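PDB 5HJQ: GTPase-activating protein skywalker from Drosophila melanogaster, which acts as a GTPase-activating protein for Rab35 in synaptic vesicle protein recycling and binds phosphoinositides through its TBC domain, the part described here. Local coordinates for residues R95-I100 with Y294-I299; E84-L89 with W117-G122; N104-P107 with P111-A114. All coordinates share one frame; numbering follows the deposited sequence.

Interaction 1: residues R95-I100 with Y294-I299. With I3P (D-myo-inositol-1,4,5-triphosphate), chain B.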
# COMPACT_ATOMS: atom_id res chain seq x y z
N ARG A 95 8.39 -7.79 17.63
CA ARG A 95 9.60 -7.81 16.81
C ARG A 95 9.76 -9.18 16.17
O ARG A 95 10.08 -9.28 14.98
CB ARG A 95 10.83 -7.47 17.65
CG ARG A 95 10.85 -6.04 18.13
CD ARG A 95 12.06 -5.73 18.98
NE ARG A 95 12.05 -4.33 19.38
CZ ARG A 95 11.33 -3.85 20.39
NH1 ARG A 95 10.57 -4.68 21.10
NH2 ARG A 95 11.37 -2.56 20.70
N ASP A 96 9.54 -10.23 16.95
CA ASP A 96 9.57 -11.59 16.45
C ASP A 96 8.56 -11.76 15.32
O ASP A 96 8.89 -12.31 14.27
CB ASP A 96 9.29 -12.59 17.56
CG ASP A 96 10.54 -12.95 18.35
OD1 ASP A 96 11.65 -12.84 17.79
OD2 ASP A 96 10.40 -13.34 19.53
N VAL A 97 7.35 -11.27 15.53
CA VAL A 97 6.32 -11.32 14.50
C VAL A 97 6.73 -10.48 13.29
O VAL A 97 6.62 -10.93 12.15
CB VAL A 97 4.96 -10.82 15.03
CG1 VAL A 97 3.99 -10.58 13.89
CG2 VAL A 97 4.38 -11.81 16.03
N LYS A 98 7.21 -9.27 13.56
CA LYS A 98 7.68 -8.37 12.51
C LYS A 98 8.72 -9.05 11.63
O LYS A 98 8.67 -8.95 10.40
CB LYS A 98 8.27 -7.08 13.11
CG LYS A 98 8.87 -6.14 12.07
CD LYS A 98 9.37 -4.85 12.69
CE LYS A 98 10.60 -5.08 13.55
NZ LYS A 98 11.17 -3.79 14.05
N ASN A 99 9.66 -9.74 12.26
CA ASN A 99 10.74 -10.40 11.54
C ASN A 99 10.28 -11.64 10.79
O ASN A 99 10.79 -11.95 9.72
CB ASN A 99 11.89 -10.75 12.49
CG ASN A 99 12.79 -9.56 12.77
OD1 ASN A 99 13.67 -9.24 11.97
ND2 ASN A 99 12.58 -8.91 13.91
N ILE A 100 9.31 -12.36 11.36
CA ILE A 100 8.74 -13.52 10.68
C ILE A 100 8.04 -13.07 9.41
O ILE A 100 8.21 -13.68 8.35
CB ILE A 100 7.74 -14.27 11.59
CG1 ILE A 100 8.49 -15.01 12.70
CG2 ILE A 100 6.90 -15.24 10.77
CD1 ILE A 100 7.62 -15.38 13.86
N TYR A 294 3.29 -4.45 5.96
CA TYR A 294 2.59 -3.17 6.07
C TYR A 294 1.46 -3.21 7.11
O TYR A 294 1.32 -2.27 7.90
CB TYR A 294 2.03 -2.77 4.71
CG TYR A 294 1.02 -1.64 4.72
CD1 TYR A 294 1.42 -0.32 4.85
CD2 TYR A 294 -0.34 -1.90 4.58
CE1 TYR A 294 0.50 0.71 4.86
CE2 TYR A 294 -1.27 -0.88 4.58
CZ TYR A 294 -0.84 0.43 4.72
OH TYR A 294 -1.73 1.47 4.73
N PHE A 295 0.68 -4.29 7.11
CA PHE A 295 -0.44 -4.43 8.04
C PHE A 295 0.03 -4.59 9.48
O PHE A 295 -0.78 -4.58 10.41
CB PHE A 295 -1.32 -5.62 7.65
CG PHE A 295 -2.11 -5.42 6.39
CD1 PHE A 295 -2.60 -4.17 6.06
CD2 PHE A 295 -2.34 -6.47 5.52
CE1 PHE A 295 -3.32 -3.97 4.90
CE2 PHE A 295 -3.06 -6.28 4.35
CZ PHE A 295 -3.55 -5.03 4.04
N HIS A 296 1.34 -4.74 9.66
CA HIS A 296 1.92 -4.91 10.99
C HIS A 296 2.70 -3.67 11.42
O HIS A 296 2.58 -3.21 12.55
CB HIS A 296 2.82 -6.14 11.02
CG HIS A 296 3.35 -6.48 12.38
ND1 HIS A 296 2.53 -6.69 13.46
CD2 HIS A 296 4.61 -6.66 12.82
CE1 HIS A 296 3.27 -6.97 14.53
NE2 HIS A 296 4.54 -6.96 14.16
N GLU A 297 3.51 -3.15 10.50
CA GLU A 297 4.40 -2.03 10.81
C GLU A 297 3.78 -0.68 10.48
O GLU A 297 3.92 0.27 11.26
CB GLU A 297 5.72 -2.19 10.05
CG GLU A 297 6.39 -3.54 10.23
CD GLU A 297 7.78 -3.58 9.63
OE1 GLU A 297 8.57 -2.65 9.89
OE2 GLU A 297 8.08 -4.55 8.89
N GLY A 298 3.12 -0.59 9.34
CA GLY A 298 2.51 0.66 8.93
C GLY A 298 3.10 1.22 7.66
O GLY A 298 3.74 0.49 6.89
N ILE A 299 2.92 2.52 7.45
CA ILE A 299 3.25 3.16 6.17
C ILE A 299 4.75 3.28 5.92
O ILE A 299 5.18 3.54 4.79
CB ILE A 299 2.61 4.57 6.10
CG1 ILE A 299 2.59 5.10 4.66
CG2 ILE A 299 3.34 5.54 7.03
CD1 ILE A 299 2.05 6.51 4.53
C1 I3P B . 15.86 1.69 13.02
C2 I3P B . 16.04 1.91 14.51
C3 I3P B . 14.76 2.36 15.20
C4 I3P B . 13.43 1.88 14.61
C5 I3P B . 13.44 1.10 13.30
C6 I3P B . 14.83 0.62 12.83
O1 I3P B . 17.07 1.26 12.37
O2 I3P B . 16.46 0.71 15.09
O3 I3P B . 14.80 1.93 16.56
O4 I3P B . 12.61 3.05 14.41
O5 I3P B . 12.61 -0.03 13.45
O6 I3P B . 14.78 0.28 11.45
P1 I3P B . 18.52 1.72 12.89
O11 I3P B . 18.84 1.03 14.17
O12 I3P B . 19.55 1.32 11.86
O13 I3P B . 18.56 3.25 13.08
P4 I3P B . 11.31 3.22 15.33
O41 I3P B . 11.28 2.12 16.37
O42 I3P B . 10.06 3.14 14.46
O43 I3P B . 11.36 4.60 16.04
P5 I3P B . 11.93 -0.67 12.18
O51 I3P B . 10.85 -1.58 12.61
O52 I3P B . 11.34 0.42 11.32
O53 I3P B . 12.94 -1.44 11.39
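Lys98 lies across the end of helix 284-297 and carries the contact from a buried histidine out to a bound phosphate. With CG anti to the backbone N (chi1 176°), its chain starts at the His296 ring: CB sits at the ring edge, in plane, 3.7 Å from His296 CD2. The next carbon, CG, moves on to the carboxylate of Glu297, 3.6 Å from OE2, and Lys98 CD then passes 3.6 Å from Glu297 OE1, the two side chains crossing at about a right angle. There the chain bends (chi3 70°). Beyond the bend CE already approaches the 5-phosphate of inositol-1,4,5-triphosphate, and the ammonium group NZ donates a hydrogen bond of 2.7 Å to I3P O51. The ammonium turns to the phosphate rather than to the carboxylate; Glu297 OE1 stands 5.0 Å from Lys98 NZ and has its salt bridge with Arg102. A nearby carboxylate would probably temper the positive charge of a pocket in which Arg102, Lys300, Arg304 and Arg358 also bond to the ligand. Lys98 and these four residues are established phosphoinositide-binding residues, so the contact forms one wall of the lipid headgroup site.

Deeper in, Val97 CG1 makes a CH-pi contact over one face of the His296 imidazole, 3.9 Å from the ring centroid and offset toward the rim. Both imidazole nitrogens are satisfied, ND1 by the side chain of Gln123 and NE2 by the carbonyl of Lys94, which fixes the ring's rotation for the valine and lysine that touch it. Around the pair, helix 82-91 packs on Val97 through Ile85, Leu88 and Leu89, while helix 113-122 reaches His296 through Leu120.

Interaction 2: residues E84-L89 with W117-G122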
# COMPACT_ATOMS: atom_id res chain seq x y z
N GLU A 84 1.13 -20.11 15.32
CA GLU A 84 2.42 -19.77 15.92
C GLU A 84 2.51 -18.28 16.18
O GLU A 84 2.82 -17.84 17.28
CB GLU A 84 3.57 -20.21 15.01
CG GLU A 84 3.72 -21.71 14.83
CD GLU A 84 4.88 -22.07 13.92
OE1 GLU A 84 6.03 -21.69 14.23
OE2 GLU A 84 4.64 -22.72 12.88
N ILE A 85 2.22 -17.50 15.14
CA ILE A 85 2.30 -16.04 15.19
C ILE A 85 1.27 -15.44 16.15
O ILE A 85 1.58 -14.50 16.89
CB ILE A 85 2.12 -15.43 13.79
CG1 ILE A 85 3.26 -15.89 12.87
CG2 ILE A 85 2.09 -13.91 13.86
CD1 ILE A 85 2.99 -15.67 11.40
N GLN A 86 0.06 -16.00 16.15
CA GLN A 86 -0.99 -15.53 17.05
C GLN A 86 -0.58 -15.68 18.51
O GLN A 86 -0.88 -14.83 19.35
CB GLN A 86 -2.30 -16.29 16.80
CG GLN A 86 -3.47 -15.76 17.62
CD GLN A 86 -4.56 -16.80 17.82
OE1 GLN A 86 -4.40 -17.96 17.44
NE2 GLN A 86 -5.67 -16.38 18.42
N GLN A 87 0.12 -16.77 18.80
CA GLN A 87 0.66 -17.01 20.14
C GLN A 87 1.65 -15.91 20.51
O GLN A 87 1.50 -15.24 21.53
CB GLN A 87 1.33 -18.38 20.22
CG GLN A 87 2.12 -18.60 21.49
CD GLN A 87 2.93 -19.88 21.45
OE1 GLN A 87 2.95 -20.65 22.41
NE2 GLN A 87 3.61 -20.12 20.33
N LEU A 88 2.66 -15.74 19.66
CA LEU A 88 3.67 -14.71 19.84
C LEU A 88 3.03 -13.34 20.01
O LEU A 88 3.50 -12.52 20.80
CB LEU A 88 4.63 -14.68 18.65
CG LEU A 88 5.39 -15.97 18.32
CD1 LEU A 88 6.10 -15.83 16.99
CD2 LEU A 88 6.38 -16.33 19.41
N LEU A 89 1.95 -13.10 19.27
CA LEU A 89 1.25 -11.83 19.33
C LEU A 89 0.59 -11.63 20.69
O LEU A 89 0.69 -10.55 21.29
CB LEU A 89 0.20 -11.74 18.23
CG LEU A 89 0.04 -10.35 17.60
CD1 LEU A 89 1.32 -9.95 16.89
CD2 LEU A 89 -1.14 -10.30 16.65
N TRP A 117 -3.99 -11.83 8.12
CA TRP A 117 -4.26 -10.41 7.89
C TRP A 117 -5.36 -9.80 8.77
O TRP A 117 -5.19 -8.68 9.26
CB TRP A 117 -4.59 -10.18 6.42
CG TRP A 117 -3.39 -10.17 5.53
CD1 TRP A 117 -2.11 -10.47 5.89
CD2 TRP A 117 -3.35 -9.82 4.14
NE1 TRP A 117 -1.27 -10.33 4.80
CE2 TRP A 117 -2.01 -9.93 3.72
CE3 TRP A 117 -4.31 -9.42 3.22
CZ2 TRP A 117 -1.61 -9.67 2.41
CZ3 TRP A 117 -3.92 -9.16 1.92
CH2 TRP A 117 -2.58 -9.29 1.53
N PRO A 118 -6.49 -10.51 8.98
CA PRO A 118 -7.48 -9.90 9.88
C PRO A 118 -6.96 -9.68 11.29
O PRO A 118 -7.42 -8.76 11.98
CB PRO A 118 -8.63 -10.92 9.88
CG PRO A 118 -8.51 -11.59 8.57
CD PRO A 118 -7.04 -11.70 8.31
N MET A 119 -6.02 -10.51 11.72
CA MET A 119 -5.42 -10.36 13.04
C MET A 119 -4.46 -9.18 13.10
O MET A 119 -4.50 -8.38 14.04
CB MET A 119 -4.70 -11.64 13.44
CG MET A 119 -4.01 -11.55 14.79
SD MET A 119 -3.19 -13.08 15.27
CE MET A 119 -1.96 -13.24 13.98
N LEU A 120 -3.57 -9.09 12.11
CA LEU A 120 -2.60 -8.00 12.04
C LEU A 120 -3.28 -6.63 12.06
O LEU A 120 -2.88 -5.74 12.80
CB LEU A 120 -1.72 -8.13 10.80
CG LEU A 120 -0.82 -9.36 10.70
CD1 LEU A 120 -0.03 -9.35 9.40
CD2 LEU A 120 0.12 -9.44 11.89
N CYS A 121 -4.32 -6.48 11.24
CA CYS A 121 -5.07 -5.23 11.19
C CYS A 121 -5.81 -4.97 12.49
O CYS A 121 -5.95 -3.82 12.91
CB CYS A 121 -6.05 -5.25 10.02
SG CYS A 121 -5.27 -5.25 8.38
N GLY A 122 -6.28 -6.04 13.13
CA GLY A 122 -7.06 -5.91 14.34
C GLY A 122 -6.26 -5.45 15.55
O GLY A 122 -6.83 -4.91 16.51
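Met119 reaches from helix 113-122 to helix 82-91 and meets Leu89, Gln86 and Ile85, illustrating how one flexible side chain can bridge two well-separated helices. The axes of the two short segments run almost side by side, 11.3 Å apart at their closest, at an angle of 15°. Met119 CG is anti to the backbone N (chi1 178°) and the chain stays straight as far as the sulfur, then bends at chi3 (63°), which turns the methyl CE in against the backbone of Gln86. The inner part is apolar: Leu89 and Met119 reach toward each other, the branch CD2 of Leu89 settling against Met119 CG (3.6 Å) and next to its sulfur. Buried Ile85 adds its CG2, 4.1 Å from Met119 CE, the two chains meeting at a slant.

The outer side differs in kind rather than in distance. Gln86, an exposed residue, lays only the methylenes of its side chain across the sulfur, its CG 3.6 Å from Met119 SD, and no hydrogen bond joins the two segments. An alanine in place of Met119 would probably open a gap between the helices, leaving Leu89 CD2 and the Gln86 methylene groups without their partner. Helix 94-103 covers the inner side, and Leu120 packs on Phe295 of helix 284-297; the contact joins two near-parallel helices of the all-helical TBC (RabGAP) fold.

Interaction 3: residues N104-P107 with P111-A114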
# COMPACT_ATOMS: atom_id res chain seq x y z
N ASN A 104 9.36 -14.76 6.08
CA ASN A 104 8.51 -15.85 5.59
C ASN A 104 7.75 -15.45 4.34
O ASN A 104 6.82 -14.64 4.39
CB ASN A 104 7.53 -16.30 6.68
CG ASN A 104 8.19 -17.19 7.72
OD1 ASN A 104 7.98 -18.41 7.74
ND2 ASN A 104 8.99 -16.59 8.59
N SER A 105 8.15 -16.03 3.21
CA SER A 105 7.51 -15.75 1.93
C SER A 105 6.43 -16.78 1.61
O SER A 105 6.60 -17.59 0.70
CB SER A 105 8.55 -15.71 0.82
OG SER A 105 7.96 -15.40 -0.43
N TRP A 106 5.34 -16.74 2.36
CA TRP A 106 4.20 -17.61 2.11
C TRP A 106 3.71 -17.44 0.68
O TRP A 106 3.61 -16.31 0.19
CB TRP A 106 3.06 -17.32 3.08
CG TRP A 106 3.41 -17.52 4.52
CD1 TRP A 106 3.58 -18.71 5.17
CD2 TRP A 106 3.63 -16.50 5.50
NE1 TRP A 106 3.89 -18.49 6.49
CE2 TRP A 106 3.93 -17.14 6.72
CE3 TRP A 106 3.60 -15.10 5.47
CZ2 TRP A 106 4.19 -16.44 7.89
CZ3 TRP A 106 3.87 -14.41 6.64
CH2 TRP A 106 4.16 -15.08 7.83
N PRO A 107 3.43 -18.55 -0.01
CA PRO A 107 2.99 -18.52 -1.41
C PRO A 107 1.70 -17.73 -1.58
O PRO A 107 1.01 -17.44 -0.60
CB PRO A 107 2.78 -20.00 -1.75
CG PRO A 107 3.64 -20.73 -0.78
CD PRO A 107 3.59 -19.93 0.48
N PRO A 111 -3.37 -20.42 2.61
CA PRO A 111 -4.61 -20.07 3.31
C PRO A 111 -4.35 -19.26 4.58
O PRO A 111 -5.30 -18.90 5.27
CB PRO A 111 -5.21 -21.44 3.65
CG PRO A 111 -4.02 -22.31 3.84
CD PRO A 111 -2.99 -21.82 2.84
N ILE A 112 -3.09 -18.98 4.88
CA ILE A 112 -2.73 -18.33 6.13
C ILE A 112 -3.21 -16.88 6.18
O ILE A 112 -3.53 -16.35 7.25
CB ILE A 112 -1.20 -18.36 6.39
CG1 ILE A 112 -0.89 -17.99 7.84
CG2 ILE A 112 -0.46 -17.44 5.42
CD1 ILE A 112 0.59 -17.78 8.12
N ARG A 113 -3.31 -16.24 5.01
CA ARG A 113 -3.63 -14.82 4.96
C ARG A 113 -5.09 -14.57 5.32
O ARG A 113 -5.43 -13.51 5.85
CB ARG A 113 -3.31 -14.26 3.58
CG ARG A 113 -1.83 -14.21 3.31
CD ARG A 113 -1.47 -13.31 2.14
NE ARG A 113 -0.02 -13.20 2.03
CZ ARG A 113 0.75 -14.10 1.43
NH1 ARG A 113 0.21 -15.18 0.88
NH2 ARG A 113 2.07 -13.92 1.38
N ALA A 114 -5.94 -15.55 5.05
CA ALA A 114 -7.34 -15.48 5.46
C ALA A 114 -7.44 -15.30 6.97
O ALA A 114 -8.39 -14.70 7.48
CB ALA A 114 -8.09 -16.73 5.02
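Pro107 O receives the shorter of two hydrogen bonds from the Arg113 guanidinium, 2.8 Å from NH1, while Trp106 O takes the other from NH2 at 3.1 Å. The case illustrates how an arginine near the beginning of a helix can secure the loop that leads into it, here the connection between helices 94-103 and 113-122 in the all-helical TBC domain. Both carbonyl oxygens lie at the edge of the guanidinium and in its plane. At the carbonyl end the approach is less regular, since each donor stands well above the carbonyl plane. The NH2 bond is the straighter one, with an N-H...O angle of 168° against 151° for NH1. An extended chain from CG to NE carries the group back across the turn, and NH2 also forms a salt bridge with Asp292 of helix 284-297; together these bonds restrain the guanidinium from turning.

Beside this polar grip lies a buried apolar one. Trp106 and Ile112 cross at about a right angle, and Asn104 CB lies over the indole face opposite the isoleucine, toward its rim. The indole NE1 is satisfied by the carbonyl of Arg80. Because Ile112 CG1 is anti to the backbone N (chi1 -166°), the chain runs out over the Trp106 ring, ending with CD1 3.9 Å from the centroid of the five-membered ring and 3.7 Å from Trp106 CE2.

In the fold
Followed from the N terminus, the chain first lays down helix 82-91, whose residues 84-89 wait for 117-122; interaction 2 closes that loop. Within it falls interaction 3, a short closure between 104-107 and 111-114 at the turn into helix 113-122. Interaction 1 opens at 95-100 and closes only at 294-299, nearly two hundred residues later, so it crosses interaction 2 yet encloses interaction 3. The three are physically continuous: Ile100 CD1 meets Leu88 CD1 at 3.5 Å, Phe295 packs on Trp117, and Trp106 touches both Ile85 and Ile100. Together they join the first three helices to helix 284-297, interaction 1 alone of the three reaching the inositol phosphate.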